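Local coordinates for glycosylation Associate Protein 1 (Streptococcus agalactiae serotype V, PDB 6OYC) that probably takes part, in complex with its Gap2 and Gap3 partners, in the glycosylation and accessory Sec secretion of a bacterial surface protein, at residues M38-Y43 / G504-R509; V298-F303 / E508-S513. One frame throughout, in Å; residues are numbered along the deposited sequence.

Interaction 1 of 2, residues M38-Y43 / G504-R509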
ATOM      1  N   MET A  38      -8.165   8.946   7.237  1.00 35.86           N
ATOM      2  CA  MET A  38      -8.093  10.348   6.841  1.00 40.41           C
ATOM      3  C   MET A  38      -9.158  10.699   5.816  1.00 42.83           C
ATOM      4  O   MET A  38      -9.663  11.828   5.815  1.00 43.31           O
ATOM      5  CB  MET A  38      -6.727  10.688   6.276  1.00 38.47           C
ATOM      6  CG  MET A  38      -6.616  12.168   5.955  1.00 50.68           C
ATOM      7  SD  MET A  38      -4.936  12.724   6.214  1.00 60.31           S
ATOM      8  CE  MET A  38      -4.161  11.121   6.067  1.00 38.26           C
ATOM      9  N   LYS A  39      -9.501   9.753   4.937  1.00 40.92           N
ATOM     10  CA  LYS A  39     -10.557   9.988   3.964  1.00 44.49           C
ATOM     11  C   LYS A  39     -11.882  10.268   4.659  1.00 44.68           C
ATOM     12  O   LYS A  39     -12.584  11.219   4.309  1.00 45.49           O
ATOM     13  CB  LYS A  39     -10.689   8.786   3.020  1.00 44.12           C
ATOM     14  CG  LYS A  39      -9.600   8.673   1.948  1.00 44.86           C
ATOM     15  CD  LYS A  39     -10.034   9.281   0.603  1.00 47.31           C
ATOM     16  CE  LYS A  39      -9.980  10.802   0.644  1.00 47.99           C
ATOM     17  NZ  LYS A  39      -9.874  11.466  -0.684  1.00 43.26           N
ATOM     18  N   MET A  40     -12.233   9.456   5.661  1.00 42.18           N
ATOM     19  CA  MET A  40     -13.534   9.616   6.299  1.00 44.99           C
ATOM     20  C   MET A  40     -13.574  10.838   7.204  1.00 45.26           C
ATOM     21  O   MET A  40     -14.635  11.458   7.353  1.00 44.85           O
ATOM     22  CB  MET A  40     -13.911   8.360   7.076  1.00 45.53           C
ATOM     23  CG  MET A  40     -12.954   7.963   8.149  1.00 44.69           C
ATOM     24  SD  MET A  40     -13.870   7.110   9.452  1.00 63.84           S
ATOM     25  CE  MET A  40     -13.865   5.428   8.889  1.00 48.16           C
ATOM     26  N   PHE A  41     -12.443  11.213   7.806  1.00 41.63           N
ATOM     27  CA  PHE A  41     -12.423  12.497   8.493  1.00 42.77           C
ATOM     28  C   PHE A  41     -12.587  13.638   7.501  1.00 45.03           C
ATOM     29  O   PHE A  41     -13.205  14.655   7.831  1.00 45.51           O
ATOM     30  CB  PHE A  41     -11.140  12.654   9.312  1.00 40.78           C
ATOM     31  CG  PHE A  41     -11.223  12.011  10.659  1.00 40.86           C
ATOM     32  CD1 PHE A  41     -11.356  10.641  10.771  1.00 39.14           C
ATOM     33  CD2 PHE A  41     -11.227  12.776  11.816  1.00 39.51           C
ATOM     34  CE1 PHE A  41     -11.465  10.041  12.005  1.00 42.05           C
ATOM     35  CE2 PHE A  41     -11.339  12.181  13.061  1.00 36.91           C
ATOM     36  CZ  PHE A  41     -11.446  10.814  13.161  1.00 35.76           C
ATOM     37  N   ASP A  42     -12.060  13.471   6.282  1.00 44.20           N
ATOM     38  CA  ASP A  42     -12.252  14.458   5.220  1.00 48.63           C
ATOM     39  C   ASP A  42     -13.716  14.534   4.801  1.00 48.48           C
ATOM     40  O   ASP A  42     -14.306  15.622   4.766  1.00 48.85           O
ATOM     41  CB  ASP A  42     -11.382  14.106   4.006  1.00 50.56           C
ATOM     42  CG  ASP A  42      -9.947  14.596   4.147  1.00 52.30           C
ATOM     43  OD1 ASP A  42      -9.607  15.119   5.230  1.00 52.88           O
ATOM     44  OD2 ASP A  42      -9.165  14.464   3.176  1.00 52.23           O
ATOM     45  N   TYR A  43     -14.303  13.387   4.443  1.00 48.74           N
ATOM     46  CA  TYR A  43     -15.733  13.303   4.170  1.00 50.12           C
ATOM     47  C   TYR A  43     -16.545  13.926   5.293  1.00 54.97           C
ATOM     48  O   TYR A  43     -17.621  14.489   5.046  1.00 57.14           O
ATOM     49  CB  TYR A  43     -16.162  11.840   4.003  1.00 47.61           C
ATOM     50  CG  TYR A  43     -15.635  11.142   2.769  1.00 51.75           C
ATOM     51  CD1 TYR A  43     -15.336  11.856   1.613  1.00 58.29           C
ATOM     52  CD2 TYR A  43     -15.447   9.766   2.756  1.00 49.12           C
ATOM     53  CE1 TYR A  43     -14.860  11.214   0.477  1.00 60.62           C
ATOM     54  CE2 TYR A  43     -14.959   9.119   1.637  1.00 49.20           C
ATOM     55  CZ  TYR A  43     -14.676   9.846   0.499  1.00 57.18           C
ATOM     56  OH  TYR A  43     -14.208   9.213  -0.622  1.00 59.60           O
ATOM     57  N   GLY A 504     -20.407  10.122   7.937  1.00 55.52           N
ATOM     58  CA  GLY A 504     -19.871  10.807   9.091  1.00 48.00           C
ATOM     59  C   GLY A 504     -20.241  10.211  10.428  1.00 51.00           C
ATOM     60  O   GLY A 504     -19.676  10.624  11.448  1.00 52.58           O
ATOM     61  N   GLN A 505     -21.152   9.242  10.459  1.00 55.68           N
ATOM     62  CA  GLN A 505     -21.618   8.719  11.739  1.00 59.58           C
ATOM     63  C   GLN A 505     -20.528   7.929  12.449  1.00 52.45           C
ATOM     64  O   GLN A 505     -20.406   7.994  13.675  1.00 56.04           O
ATOM     65  CB  GLN A 505     -22.862   7.862  11.533  1.00 63.54           C
ATOM     66  CG  GLN A 505     -24.071   8.659  11.087  1.00 70.28           C
ATOM     67  CD  GLN A 505     -24.214   8.698   9.580  1.00 73.20           C
ATOM     68  OE1 GLN A 505     -23.261   8.414   8.842  1.00 73.36           O
ATOM     69  NE2 GLN A 505     -25.405   9.071   9.111  1.00 76.82           N
ATOM     70  N   LEU A 506     -19.733   7.175  11.700  1.00 51.44           N
ATOM     71  CA  LEU A 506     -18.611   6.461  12.293  1.00 52.78           C
ATOM     72  C   LEU A 506     -17.623   7.435  12.935  1.00 52.94           C
ATOM     73  O   LEU A 506     -17.195   7.242  14.082  1.00 47.95           O
ATOM     74  CB  LEU A 506     -17.937   5.606  11.217  1.00 52.43           C
ATOM     75  CG  LEU A 506     -16.964   4.530  11.679  1.00 50.88           C
ATOM     76  CD1 LEU A 506     -17.554   3.712  12.810  1.00 44.96           C
ATOM     77  CD2 LEU A 506     -16.599   3.648  10.507  1.00 52.33           C
ATOM     78  N   VAL A 507     -17.273   8.506  12.210  1.00 49.92           N
ATOM     79  CA  VAL A 507     -16.332   9.499  12.731  1.00 48.13           C
ATOM     80  C   VAL A 507     -16.855  10.094  14.029  1.00 49.69           C
ATOM     81  O   VAL A 507     -16.120  10.239  15.013  1.00 48.78           O
ATOM     82  CB  VAL A 507     -16.075  10.599  11.685  1.00 48.67           C
ATOM     83  CG1 VAL A 507     -15.399  11.794  12.330  1.00 42.94           C
ATOM     84  CG2 VAL A 507     -15.234  10.062  10.536  1.00 48.00           C
ATOM     85  N   GLU A 508     -18.137  10.451  14.046  1.00 52.94           N
ATOM     86  CA  GLU A 508     -18.734  11.026  15.242  1.00 53.05           C
ATOM     87  C   GLU A 508     -18.768  10.021  16.387  1.00 52.50           C
ATOM     88  O   GLU A 508     -18.565  10.392  17.546  1.00 53.75           O
ATOM     89  CB  GLU A 508     -20.135  11.536  14.921  1.00 57.75           C
ATOM     90  CG  GLU A 508     -20.580  12.668  15.817  1.00 65.47           C
ATOM     91  CD  GLU A 508     -19.814  13.951  15.552  1.00 69.53           C
ATOM     92  OE1 GLU A 508     -19.126  14.040  14.502  1.00 63.77           O
ATOM     93  OE2 GLU A 508     -19.903  14.871  16.400  1.00 71.49           O
ATOM     94  N   ARG A 509     -19.011   8.744  16.086  1.00 54.04           N
ATOM     95  CA  ARG A 509     -18.960   7.716  17.126  1.00 61.22           C
ATOM     96  C   ARG A 509     -17.560   7.608  17.722  1.00 53.20           C
ATOM     97  O   ARG A 509     -17.399   7.550  18.946  1.00 53.05           O
ATOM     98  CB  ARG A 509     -19.412   6.368  16.557  1.00 63.57           C
ATOM     99  CG  ARG A 509     -19.321   5.198  17.539  1.00 70.34           C
ATOM    100  CD  ARG A 509     -20.127   3.999  17.042  1.00 83.80           C
ATOM    101  NE  ARG A 509     -21.536   4.347  16.875  1.00135.30           N
ATOM    102  CZ  ARG A 509     -22.145   4.479  15.700  1.00117.63           C
ATOM    103  NH1 ARG A 509     -21.474   4.280  14.570  1.00 88.81           N
ATOM    104  NH2 ARG A 509     -23.430   4.809  15.657  1.00142.64           N
TER
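A helix of the N-terminal Rossmann-like domain, 33-43, meets the start of the C-terminal helix 505-512 here, with V507 set between M40 and F41. The short axes pass 9.4 Å apart and cross at -102°. All the side-chain contacts between them are apolar. Branched and stubby, V507 uses both methyls: CG1 stands over the face of the F41 ring, 4.1 Å from its centroid and only 9° off the normal, a CH-pi contact, while CG2 fits between M40 SD, at 3.4 Å, and F41 CD1, at 3.9 Å. The first torsion of M40 tucks CG over its own backbone, and a bend at chi3 (87°) carries CE to 3.6 Å from L506 CD2. Methionine suits the place because its unbranched chain bends so that SD meets V507 and CE meets L506. Edge-to-face contacts with F2 and F4 of strand 2-5 continue the packing round F41. G504, whose positive phi favours glycine, ends one helix and stands at the N-cap of the next. A terminal helix folded back onto the N-terminal domain is characteristic of the GT-B fold.

Interaction 2 of 2, residues V298-F303 / E508-S513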
ATOM      1  N   VAL A 298     -13.463   0.896  18.930  1.00 40.29           N
ATOM      2  CA  VAL A 298     -14.418   1.117  17.853  1.00 42.37           C
ATOM      3  C   VAL A 298     -13.954   0.369  16.606  1.00 46.87           C
ATOM      4  O   VAL A 298     -12.807   0.525  16.160  1.00 41.10           O
ATOM      5  CB  VAL A 298     -14.614   2.608  17.549  1.00 44.65           C
ATOM      6  CG1 VAL A 298     -15.585   2.758  16.353  1.00 45.46           C
ATOM      7  CG2 VAL A 298     -15.139   3.341  18.776  1.00 40.03           C
ATOM      8  N   HIS A 299     -14.855  -0.430  16.035  1.00 45.72           N
ATOM      9  CA  HIS A 299     -14.552  -1.206  14.843  1.00 43.14           C
ATOM     10  C   HIS A 299     -14.743  -0.328  13.615  1.00 41.67           C
ATOM     11  O   HIS A 299     -15.795   0.300  13.445  1.00 41.60           O
ATOM     12  CB  HIS A 299     -15.443  -2.451  14.786  1.00 42.12           C
ATOM     13  CG  HIS A 299     -15.444  -3.154  13.462  1.00 47.42           C
ATOM     14  ND1 HIS A 299     -14.320  -3.760  12.934  1.00 47.30           N
ATOM     15  CD2 HIS A 299     -16.442  -3.376  12.573  1.00 44.98           C
ATOM     16  CE1 HIS A 299     -14.624  -4.308  11.771  1.00 42.57           C
ATOM     17  NE2 HIS A 299     -15.905  -4.091  11.531  1.00 42.61           N
ATOM     18  N   VAL A 300     -13.711  -0.251  12.778  1.00 38.33           N
ATOM     19  CA  VAL A 300     -13.745   0.549  11.559  1.00 40.05           C
ATOM     20  C   VAL A 300     -13.339  -0.364  10.411  1.00 39.26           C
ATOM     21  O   VAL A 300     -12.156  -0.691  10.266  1.00 38.84           O
ATOM     22  CB  VAL A 300     -12.831   1.784  11.643  1.00 42.46           C
ATOM     23  CG1 VAL A 300     -12.687   2.462  10.279  1.00 35.92           C
ATOM     24  CG2 VAL A 300     -13.354   2.795  12.690  1.00 41.47           C
ATOM     25  N   SER A 301     -14.310  -0.790   9.606  1.00 37.25           N
ATOM     26  CA  SER A 301     -13.962  -1.635   8.471  1.00 41.18           C
ATOM     27  C   SER A 301     -13.228  -0.803   7.416  1.00 39.56           C
ATOM     28  O   SER A 301     -13.567   0.364   7.185  1.00 40.92           O
ATOM     29  CB  SER A 301     -15.195  -2.310   7.867  1.00 43.92           C
ATOM     30  OG  SER A 301     -16.338  -1.488   7.957  1.00 55.47           O
ATOM     31  N   PRO A 302     -12.212  -1.358   6.788  1.00 38.71           N
ATOM     32  CA  PRO A 302     -11.276  -0.557   5.970  1.00 38.87           C
ATOM     33  C   PRO A 302     -11.709  -0.357   4.518  1.00 40.09           C
ATOM     34  O   PRO A 302     -11.020  -0.780   3.593  1.00 46.99           O
ATOM     35  CB  PRO A 302      -9.984  -1.379   6.066  1.00 39.65           C
ATOM     36  CG  PRO A 302     -10.447  -2.804   6.252  1.00 37.13           C
ATOM     37  CD  PRO A 302     -11.716  -2.722   7.061  1.00 38.79           C
ATOM     38  N   PHE A 303     -12.824   0.349   4.314  1.00 36.83           N
ATOM     39  CA  PHE A 303     -13.293   0.683   2.969  1.00 38.40           C
ATOM     40  C   PHE A 303     -12.290   1.538   2.204  1.00 37.57           C
ATOM     41  O   PHE A 303     -11.668   2.450   2.761  1.00 45.19           O
ATOM     42  CB  PHE A 303     -14.617   1.444   3.034  1.00 40.08           C
ATOM     43  CG  PHE A 303     -15.742   0.657   3.606  1.00 43.44           C
ATOM     44  CD1 PHE A 303     -16.346  -0.354   2.866  1.00 46.90           C
ATOM     45  CD2 PHE A 303     -16.223   0.939   4.886  1.00 48.76           C
ATOM     46  CE1 PHE A 303     -17.403  -1.087   3.402  1.00 51.47           C
ATOM     47  CE2 PHE A 303     -17.276   0.224   5.424  1.00 48.01           C
ATOM     48  CZ  PHE A 303     -17.872  -0.793   4.679  1.00 51.94           C
ATOM     49  N   GLU A 508     -18.137  10.451  14.046  1.00 52.94           N
ATOM     50  CA  GLU A 508     -18.734  11.026  15.242  1.00 53.05           C
ATOM     51  C   GLU A 508     -18.768  10.021  16.387  1.00 52.50           C
ATOM     52  O   GLU A 508     -18.565  10.392  17.546  1.00 53.75           O
ATOM     53  CB  GLU A 508     -20.135  11.536  14.921  1.00 57.75           C
ATOM     54  CG  GLU A 508     -20.580  12.668  15.817  1.00 65.47           C
ATOM     55  CD  GLU A 508     -19.814  13.951  15.552  1.00 69.53           C
ATOM     56  OE1 GLU A 508     -19.126  14.040  14.502  1.00 63.77           O
ATOM     57  OE2 GLU A 508     -19.903  14.871  16.400  1.00 71.49           O
ATOM     58  N   ARG A 509     -19.011   8.744  16.086  1.00 54.04           N
ATOM     59  CA  ARG A 509     -18.960   7.716  17.126  1.00 61.22           C
ATOM     60  C   ARG A 509     -17.560   7.608  17.722  1.00 53.20           C
ATOM     61  O   ARG A 509     -17.399   7.550  18.946  1.00 53.05           O
ATOM     62  CB  ARG A 509     -19.412   6.368  16.557  1.00 63.57           C
ATOM     63  CG  ARG A 509     -19.321   5.198  17.539  1.00 70.34           C
ATOM     64  CD  ARG A 509     -20.127   3.999  17.042  1.00 83.80           C
ATOM     65  NE  ARG A 509     -21.536   4.347  16.875  1.00135.30           N
ATOM     66  CZ  ARG A 509     -22.145   4.479  15.700  1.00117.63           C
ATOM     67  NH1 ARG A 509     -21.474   4.280  14.570  1.00 88.81           N
ATOM     68  NH2 ARG A 509     -23.430   4.809  15.657  1.00142.64           N
ATOM     69  N   ILE A 510     -16.537   7.568  16.862  1.00 51.94           N
ATOM     70  CA  ILE A 510     -15.153   7.561  17.329  1.00 50.99           C
ATOM     71  C   ILE A 510     -14.894   8.777  18.202  1.00 47.26           C
ATOM     72  O   ILE A 510     -14.371   8.665  19.316  1.00 47.46           O
ATOM     73  CB  ILE A 510     -14.178   7.517  16.133  1.00 45.61           C
ATOM     74  CG1 ILE A 510     -14.319   6.205  15.368  1.00 44.97           C
ATOM     75  CG2 ILE A 510     -12.737   7.693  16.593  1.00 40.54           C
ATOM     76  CD1 ILE A 510     -13.684   6.255  13.999  1.00 44.25           C
ATOM     77  N   ILE A 511     -15.300   9.950  17.719  1.00 47.90           N
ATOM     78  CA  ILE A 511     -14.942  11.209  18.368  1.00 49.63           C
ATOM     79  C   ILE A 511     -15.592  11.329  19.739  1.00 51.82           C
ATOM     80  O   ILE A 511     -14.962  11.788  20.699  1.00 52.14           O
ATOM     81  CB  ILE A 511     -15.333  12.394  17.473  1.00 53.60           C
ATOM     82  CG1 ILE A 511     -14.334  12.544  16.332  1.00 52.65           C
ATOM     83  CG2 ILE A 511     -15.376  13.680  18.274  1.00 56.19           C
ATOM     84  CD1 ILE A 511     -14.778  13.556  15.332  1.00 55.70           C
ATOM     85  N   ASN A 512     -16.871  10.969  19.846  1.00 51.76           N
ATOM     86  CA  ASN A 512     -17.612  11.146  21.094  1.00 51.83           C
ATOM     87  C   ASN A 512     -17.495   9.953  22.028  1.00 49.61           C
ATOM     88  O   ASN A 512     -18.103   9.969  23.100  1.00 49.39           O
ATOM     89  CB  ASN A 512     -19.097  11.436  20.813  1.00 51.66           C
ATOM     90  CG  ASN A 512     -19.312  12.764  20.082  1.00 62.37           C
ATOM     91  OD1 ASN A 512     -20.104  12.849  19.137  1.00 66.98           O
ATOM     92  ND2 ASN A 512     -18.597  13.804  20.511  1.00 57.95           N
ATOM     93  N   SER A 513     -16.745   8.916  21.648  1.00 48.09           N
ATOM     94  CA  SER A 513     -16.491   7.830  22.587  1.00 48.96           C
ATOM     95  C   SER A 513     -15.629   8.290  23.759  1.00 47.23           C
ATOM     96  O   SER A 513     -15.516   7.578  24.762  1.00 46.28           O
ATOM     97  CB  SER A 513     -15.827   6.659  21.859  1.00 45.24           C
ATOM     98  OG  SER A 513     -14.529   7.025  21.441  1.00 51.07           O
TER
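Apolar packing carries this contact: I510 of the C-terminal helix reaches V298 in strand 297-299, at one edge of the seven-stranded parallel sheet, and V300 in the loop just after it. I510 CG1 is 3.8 Å from V298 CG1, the two side chains crossing at a slant. Further out, I510 CD1 comes to 3.7 Å from V300 CG2, and there the side chains cross at about a right angle. With CG1 anti to the carbonyl carbon (chi1 -65°) and the chain then extended (chi2 164°), the isoleucine is long enough to meet both valines, one with its methylene and the other with its terminal methyl. Beta-branched V298 suits a strand, and both valines present compact methyls to a buried layer.

No hydrogen bond crosses between the two segments. S513 OG donates to the backbone carbonyl O of I510, three residues earlier, at 2.7 Å and from 26° off the carbonyl plane. P302 centres an inverse gamma turn, in which F303 N binds S301 O at 3.0 Å.

Backbone bonds join V298 and V300 to strand 277-280, whose I279 also touches both I510 and V300. On another side V300 meets N36 and M40 of helix 33-43, while P302 touches I440, and F303 touches I443 and S444, of helix 436-445.

From the N terminus, the chain passes through strand 2-5 to helix 33-43, much later reaches strand 297-299, and last forms helix 505-512. Interaction 1 closes a span of 460 intervening residues; interaction 2 closes one of 204 that begins inside it. Because E508 and R509 belong to both C-terminal segments, the two spans end on the same helix, the second slightly later, and are neither cleanly nested nor separate. Their centres lie 8 Å apart and the layers touch: M40 CE is 3.5 Å from V300 CG1, and L506 CD2 is 4.0 Å from V300 CG2. Together they fasten the chain's last helix to helix 33-43 and to an edge strand of the seven-stranded parallel sheet.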